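Local structure of RNA-dependent RNA Polymerase (Bombyx mori cytoplasmic polyhedrosis virus, 6TZ0) at residues Lys79-Ser84 with Val105-Gly110; Asp1017-Tyr1022 with Pro1204-Tyr1209. The protein synthesises viral RNA on an RNA template, making plus strands by fully conservative transcription and minus strands during genome replication. One frame throughout, in Å; residues are numbered along the deposited sequence.

Contact 1 of 2, residues Lys79-Ser84 with Val105-Gly110; sequences KEYDPS and VTFRAG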
loop_
_atom_site.group_PDB
_atom_site.type_symbol
_atom_site.label_atom_id
_atom_site.label_comp_id
_atom_site.label_asym_id
_atom_site.label_seq_id
_atom_site.Cartn_x
_atom_site.Cartn_y
_atom_site.Cartn_z
ATOM N N LYS A 79 -16.389 -16.962 -32.456
ATOM C CA LYS A 79 -16.242 -18.399 -32.339
ATOM C C LYS A 79 -17.074 -18.920 -31.171
ATOM O O LYS A 79 -17.576 -18.163 -30.337
ATOM C CB LYS A 79 -14.784 -18.792 -32.123
ATOM C CG LYS A 79 -14.284 -18.441 -30.739
ATOM C CD LYS A 79 -12.888 -18.952 -30.497
ATOM C CE LYS A 79 -12.476 -18.687 -29.065
ATOM N NZ LYS A 79 -11.116 -19.199 -28.765
ATOM N N GLU A 80 -17.211 -20.234 -31.110
ATOM C CA GLU A 80 -17.888 -20.819 -29.971
ATOM C C GLU A 80 -16.894 -20.977 -28.827
ATOM O O GLU A 80 -15.678 -20.950 -29.028
ATOM C CB GLU A 80 -18.512 -22.157 -30.355
ATOM C CG GLU A 80 -19.464 -22.035 -31.532
ATOM C CD GLU A 80 -20.691 -21.202 -31.223
ATOM O OE1 GLU A 80 -21.223 -21.316 -30.106
ATOM O OE2 GLU A 80 -21.112 -20.414 -32.093
ATOM N N TYR A 81 -17.426 -21.119 -27.616
ATOM C CA TYR A 81 -16.586 -21.202 -26.428
ATOM C C TYR A 81 -15.754 -22.477 -26.424
ATOM O O TYR A 81 -16.281 -23.581 -26.585
ATOM C CB TYR A 81 -17.442 -21.129 -25.166
ATOM C CG TYR A 81 -16.661 -21.403 -23.908
ATOM C CD1 TYR A 81 -15.786 -20.461 -23.387
ATOM C CD2 TYR A 81 -16.796 -22.617 -23.245
ATOM C CE1 TYR A 81 -15.066 -20.726 -22.243
ATOM C CE2 TYR A 81 -16.082 -22.887 -22.117
ATOM C CZ TYR A 81 -15.224 -21.943 -21.617
ATOM O OH TYR A 81 -14.521 -22.238 -20.480
ATOM N N ASP A 82 -14.448 -22.316 -26.232
ATOM C CA ASP A 82 -13.511 -23.424 -26.196
ATOM C C ASP A 82 -13.040 -23.604 -24.765
ATOM O O ASP A 82 -12.395 -22.698 -24.219
ATOM C CB ASP A 82 -12.331 -23.144 -27.124
ATOM C CG ASP A 82 -11.478 -24.371 -27.395
ATOM O OD1 ASP A 82 -11.771 -25.459 -26.863
ATOM O OD2 ASP A 82 -10.499 -24.245 -28.155
ATOM N N PRO A 83 -13.330 -24.737 -24.117
ATOM C CA PRO A 83 -12.927 -24.908 -22.713
ATOM C C PRO A 83 -11.432 -25.100 -22.508
ATOM O O PRO A 83 -10.984 -25.079 -21.356
ATOM C CB PRO A 83 -13.705 -26.153 -22.278
ATOM C CG PRO A 83 -13.928 -26.905 -23.534
ATOM C CD PRO A 83 -14.116 -25.881 -24.607
ATOM N N SER A 84 -10.648 -25.283 -23.566
ATOM C CA SER A 84 -9.201 -25.369 -23.437
ATOM C C SER A 84 -8.528 -24.006 -23.486
ATOM O O SER A 84 -7.297 -23.943 -23.466
ATOM C CB SER A 84 -8.616 -26.269 -24.526
ATOM O OG SER A 84 -8.744 -25.675 -25.801
ATOM N N VAL A 105 -11.222 -14.034 -23.356
ATOM C CA VAL A 105 -11.109 -14.406 -24.762
ATOM C C VAL A 105 -12.410 -14.030 -25.465
ATOM O O VAL A 105 -13.476 -13.992 -24.847
ATOM C CB VAL A 105 -10.792 -15.915 -24.864
ATOM C CG1 VAL A 105 -10.545 -16.381 -26.288
ATOM C CG2 VAL A 105 -9.595 -16.242 -24.020
ATOM N N THR A 106 -12.326 -13.691 -26.749
ATOM C CA THR A 106 -13.505 -13.327 -27.527
ATOM C C THR A 106 -14.227 -14.582 -28.010
ATOM O O THR A 106 -13.623 -15.438 -28.664
ATOM C CB THR A 106 -13.099 -12.448 -28.704
ATOM O OG1 THR A 106 -12.423 -11.288 -28.213
ATOM C CG2 THR A 106 -14.315 -12.005 -29.478
ATOM N N PHE A 107 -15.514 -14.688 -27.684
ATOM C CA PHE A 107 -16.367 -15.773 -28.154
ATOM C C PHE A 107 -17.809 -15.275 -28.180
ATOM O O PHE A 107 -18.097 -14.141 -27.797
ATOM C CB PHE A 107 -16.194 -17.038 -27.296
ATOM C CG PHE A 107 -16.406 -16.822 -25.821
ATOM C CD1 PHE A 107 -17.655 -16.957 -25.253
ATOM C CD2 PHE A 107 -15.342 -16.509 -25.000
ATOM C CE1 PHE A 107 -17.840 -16.761 -23.905
ATOM C CE2 PHE A 107 -15.524 -16.306 -23.651
ATOM C CZ PHE A 107 -16.776 -16.432 -23.107
ATOM N N ARG A 108 -18.713 -16.126 -28.652
ATOM C CA ARG A 108 -20.125 -15.773 -28.721
ATOM C C ARG A 108 -20.753 -15.862 -27.337
ATOM O O ARG A 108 -20.521 -16.820 -26.600
ATOM C CB ARG A 108 -20.852 -16.686 -29.707
ATOM C CG ARG A 108 -22.316 -16.346 -29.916
ATOM C CD ARG A 108 -22.953 -17.226 -30.969
ATOM N NE ARG A 108 -22.952 -18.631 -30.584
ATOM C CZ ARG A 108 -23.890 -19.209 -29.844
ATOM N NH1 ARG A 108 -24.926 -18.511 -29.408
ATOM N NH2 ARG A 108 -23.792 -20.493 -29.547
ATOM N N ALA A 109 -21.557 -14.853 -26.989
ATOM C CA ALA A 109 -21.989 -14.655 -25.607
ATOM C C ALA A 109 -22.940 -15.744 -25.120
ATOM O O ALA A 109 -23.040 -15.976 -23.910
ATOM C CB ALA A 109 -22.647 -13.285 -25.462
ATOM N N GLY A 110 -23.643 -16.413 -26.024
ATOM C CA GLY A 110 -24.487 -17.521 -25.643
ATOM C C GLY A 110 -23.821 -18.873 -25.692
ATOM O O GLY A 110 -24.455 -19.880 -25.374
#
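Glu80 OE1 takes a hydrogen bond from Arg108 NH2 at 2.8 Å, a weak one from Arg108 NE, and another from Ser111 just beyond the second segment. The other carboxylate oxygen, OE2, receives Arg108 NE at 3.0 Å on its syn lone pair, with an N-H...O angle of 159°. The guanidinium therefore meets the acid side-on, through NE and one NH2 group. The two flat groups are not coplanar; their planes are turned 40° apart. Glu80 starts out pointing away from 105-110. A bend at chi2 brings its carboxylate back alongside the arginine, and Arg108 bends at chi3 to present its NE edge.

One backbone bond runs beside this salt bridge, from Arg108 N to Lys79 O at 2.9 Å. The extended Lys79 chain passes over the backbone of the other segment, with CE 3.5 Å from Thr106 O. Its NZ lies near Val105 CG1, but its charge is paired with Asp85.

Toward helix 121-134, Tyr81 and Phe107 form an edge-to-face pair, centroids 5.4 Å apart and planes at 66°. Tyr81 CD1 stands over the centre of the Phe107 face. Leu129 touches Tyr81 and Met133 touches Phe107, both from helix 121-134, so the contact fastens two irregular loop segments of the N-terminal region onto that helix. Ser111 also bonds Tyr81 N. Two nitrogens bound to two carboxylate oxygens probably limit rotation of the Arg108 guanidinium, while the aromatic pair packs separately against the helix.

Contact 2 of 2, residues Asp1017-Tyr1022 with Pro1204-Tyr1209; sequences DALHLY and PGLIAY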
loop_
_atom_site.group_PDB
_atom_site.type_symbol
_atom_site.label_atom_id
_atom_site.label_comp_id
_atom_site.label_asym_id
_atom_site.label_seq_id
_atom_site.Cartn_x
_atom_site.Cartn_y
_atom_site.Cartn_z
ATOM N N ASP A 1017 -21.928 40.216 -0.644
ATOM C CA ASP A 1017 -21.643 39.958 -2.047
ATOM C C ASP A 1017 -21.724 41.218 -2.904
ATOM O O ASP A 1017 -21.962 41.127 -4.112
ATOM C CB ASP A 1017 -22.539 38.831 -2.591
ATOM C CG ASP A 1017 -24.023 39.160 -2.600
ATOM O OD1 ASP A 1017 -24.448 40.257 -2.203
ATOM O OD2 ASP A 1017 -24.797 38.276 -3.020
ATOM N N ALA A 1018 -21.551 42.391 -2.291
ATOM C CA ALA A 1018 -21.285 43.606 -3.046
ATOM C C ALA A 1018 -19.877 43.614 -3.614
ATOM O O ALA A 1018 -19.588 44.408 -4.513
ATOM C CB ALA A 1018 -21.493 44.836 -2.164
ATOM N N LEU A 1019 -19.003 42.735 -3.113
ATOM C CA LEU A 1019 -17.646 42.612 -3.626
ATOM C C LEU A 1019 -17.590 42.003 -5.018
ATOM O O LEU A 1019 -16.534 42.058 -5.650
ATOM C CB LEU A 1019 -16.796 41.769 -2.678
ATOM C CG LEU A 1019 -16.496 42.360 -1.303
ATOM C CD1 LEU A 1019 -15.704 41.385 -0.461
ATOM C CD2 LEU A 1019 -15.757 43.678 -1.438
ATOM N N HIS A 1020 -18.680 41.418 -5.512
ATOM C CA HIS A 1020 -18.676 40.936 -6.884
ATOM C C HIS A 1020 -18.837 42.053 -7.902
ATOM O O HIS A 1020 -18.615 41.814 -9.090
ATOM C CB HIS A 1020 -19.786 39.907 -7.117
ATOM C CG HIS A 1020 -19.656 38.671 -6.285
ATOM N ND1 HIS A 1020 -20.358 38.489 -5.116
ATOM C CD2 HIS A 1020 -18.883 37.570 -6.432
ATOM C CE1 HIS A 1020 -20.042 37.321 -4.589
ATOM N NE2 HIS A 1020 -19.146 36.743 -5.368
ATOM N N LEU A 1021 -19.186 43.263 -7.472
ATOM C CA LEU A 1021 -19.560 44.327 -8.401
ATOM C C LEU A 1021 -18.318 45.108 -8.832
ATOM O O LEU A 1021 -18.014 46.194 -8.342
ATOM C CB LEU A 1021 -20.605 45.233 -7.767
ATOM C CG LEU A 1021 -21.864 44.495 -7.322
ATOM C CD1 LEU A 1021 -22.885 45.438 -6.729
ATOM C CD2 LEU A 1021 -22.451 43.740 -8.470
ATOM N N TYR A 1022 -17.595 44.521 -9.781
ATOM C CA TYR A 1022 -16.409 45.139 -10.347
ATOM C C TYR A 1022 -16.281 44.730 -11.804
ATOM O O TYR A 1022 -16.625 43.610 -12.180
ATOM C CB TYR A 1022 -15.146 44.763 -9.556
ATOM C CG TYR A 1022 -14.792 43.296 -9.516
ATOM C CD1 TYR A 1022 -15.300 42.467 -8.535
ATOM C CD2 TYR A 1022 -13.908 42.752 -10.431
ATOM C CE1 TYR A 1022 -14.970 41.132 -8.488
ATOM C CE2 TYR A 1022 -13.576 41.424 -10.397
ATOM C CZ TYR A 1022 -14.103 40.622 -9.422
ATOM O OH TYR A 1022 -13.757 39.297 -9.394
ATOM N N PRO A 1204 -19.894 51.915 -5.923
ATOM C CA PRO A 1204 -19.830 52.681 -4.666
ATOM C C PRO A 1204 -20.272 51.890 -3.449
ATOM O O PRO A 1204 -19.815 52.172 -2.335
ATOM C CB PRO A 1204 -20.762 53.869 -4.940
ATOM C CG PRO A 1204 -20.767 54.006 -6.411
ATOM C CD PRO A 1204 -20.682 52.616 -6.948
ATOM N N GLY A 1205 -21.140 50.898 -3.636
ATOM C CA GLY A 1205 -21.446 49.969 -2.569
ATOM C C GLY A 1205 -20.277 49.086 -2.188
ATOM O O GLY A 1205 -20.139 48.717 -1.022
ATOM N N LEU A 1206 -19.412 48.754 -3.150
ATOM C CA LEU A 1206 -18.204 48.000 -2.826
ATOM C C LEU A 1206 -17.253 48.836 -1.980
ATOM O O LEU A 1206 -16.679 48.334 -1.008
ATOM C CB LEU A 1206 -17.522 47.525 -4.111
ATOM C CG LEU A 1206 -16.389 46.491 -4.107
ATOM C CD1 LEU A 1206 -16.455 45.726 -5.402
ATOM C CD2 LEU A 1206 -15.001 47.098 -3.965
ATOM N N ILE A 1207 -17.096 50.117 -2.329
ATOM C CA ILE A 1207 -16.271 51.030 -1.544
ATOM C C ILE A 1207 -16.861 51.217 -0.154
ATOM O O ILE A 1207 -16.139 51.215 0.852
ATOM C CB ILE A 1207 -16.129 52.375 -2.281
ATOM C CG1 ILE A 1207 -15.572 52.158 -3.688
ATOM C CG2 ILE A 1207 -15.230 53.320 -1.516
ATOM C CD1 ILE A 1207 -14.217 51.509 -3.711
ATOM N N ALA A 1208 -18.190 51.338 -0.076
ATOM C CA ALA A 1208 -18.866 51.505 1.205
ATOM C C ALA A 1208 -18.783 50.250 2.061
ATOM O O ALA A 1208 -18.769 50.342 3.290
ATOM C CB ALA A 1208 -20.325 51.890 0.972
ATOM N N TYR A 1209 -18.729 49.077 1.436
ATOM C CA TYR A 1209 -18.584 47.846 2.196
ATOM C C TYR A 1209 -17.153 47.645 2.670
ATOM O O TYR A 1209 -16.935 47.083 3.747
ATOM C CB TYR A 1209 -19.033 46.649 1.358
ATOM C CG TYR A 1209 -18.999 45.348 2.120
ATOM C CD1 TYR A 1209 -19.989 45.041 3.042
ATOM C CD2 TYR A 1209 -17.969 44.436 1.932
ATOM C CE1 TYR A 1209 -19.957 43.865 3.754
ATOM C CE2 TYR A 1209 -17.929 43.253 2.641
ATOM C CZ TYR A 1209 -18.927 42.975 3.548
ATOM O OH TYR A 1209 -18.895 41.801 4.254
#
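Apolar contacts carry most of this interface, and Leu1206 is at its centre. Its CG lies 3.9 Å from Leu1019 CD2, the two side chains crossing at about a right angle. The same Leu1019 methyl also reaches Tyr1209, with CD2 to CD2 at 4.1 Å, and meets that ring obliquely. Leu1019 thus sits against two residues three apart on the helix. Tyr1209 CG is trans to its own backbone N (chi1 -176°), which directs the ring to the 1017-1022 side, where it also touches Ala1016.

Carbon-to-carbonyl packing is the second kind. Leu1206 CD1 lies 3.4 Å from Leu1021 O and 3.5 Å from Ala1018 O, with Leu1019 O close by. Three main-chain oxygens of the loop face this methyl. Ala1018 CB points to the helix and comes 4.3 Å from Gly1205 O.

Leu1021 is the centre of an inverse gamma turn, in which Tyr1022 N bonds His1020 O at 3.0 Å. The turn leads into strand 1022-1027. Its partner is the last helix of the modelled chain, 1204-1211, so the contact joins the C-terminal helix to the entry of that strand.

Other polar bonds lie within the loop and between it and other parts of the chain. His1020 ND1 donates to Asp1017 O at 3.2 Å, from above the carbonyl plane. Asp1017 OD2 pairs with Arg872, Tyr1022 OH bonds Tyr1139, and the Tyr1022 ring stacks with Phe1181.

How the contacts relate
From the N terminus, the chain leaves helix 73-76 and enters contact 1 at 79-84. Twenty residues without helix or strand follow before 105-110 closes this short loop, ahead of helix 121-134. The chain then runs through the central polymerase domain and into the C-terminal region. Contact 2 opens there at 1017-1022 and closes after 181 intervening residues on helix 1204-1211. The two closures are in series; they neither nest nor cross. The centres of contact 1 and contact 2 are about 69 Å apart. They lie on opposite sides of the chain's centre and do not touch. Contact 1 ties two parts of one loop in the N-terminal region; contact 2 ties the loop before strand 1022-1027 to the final helix.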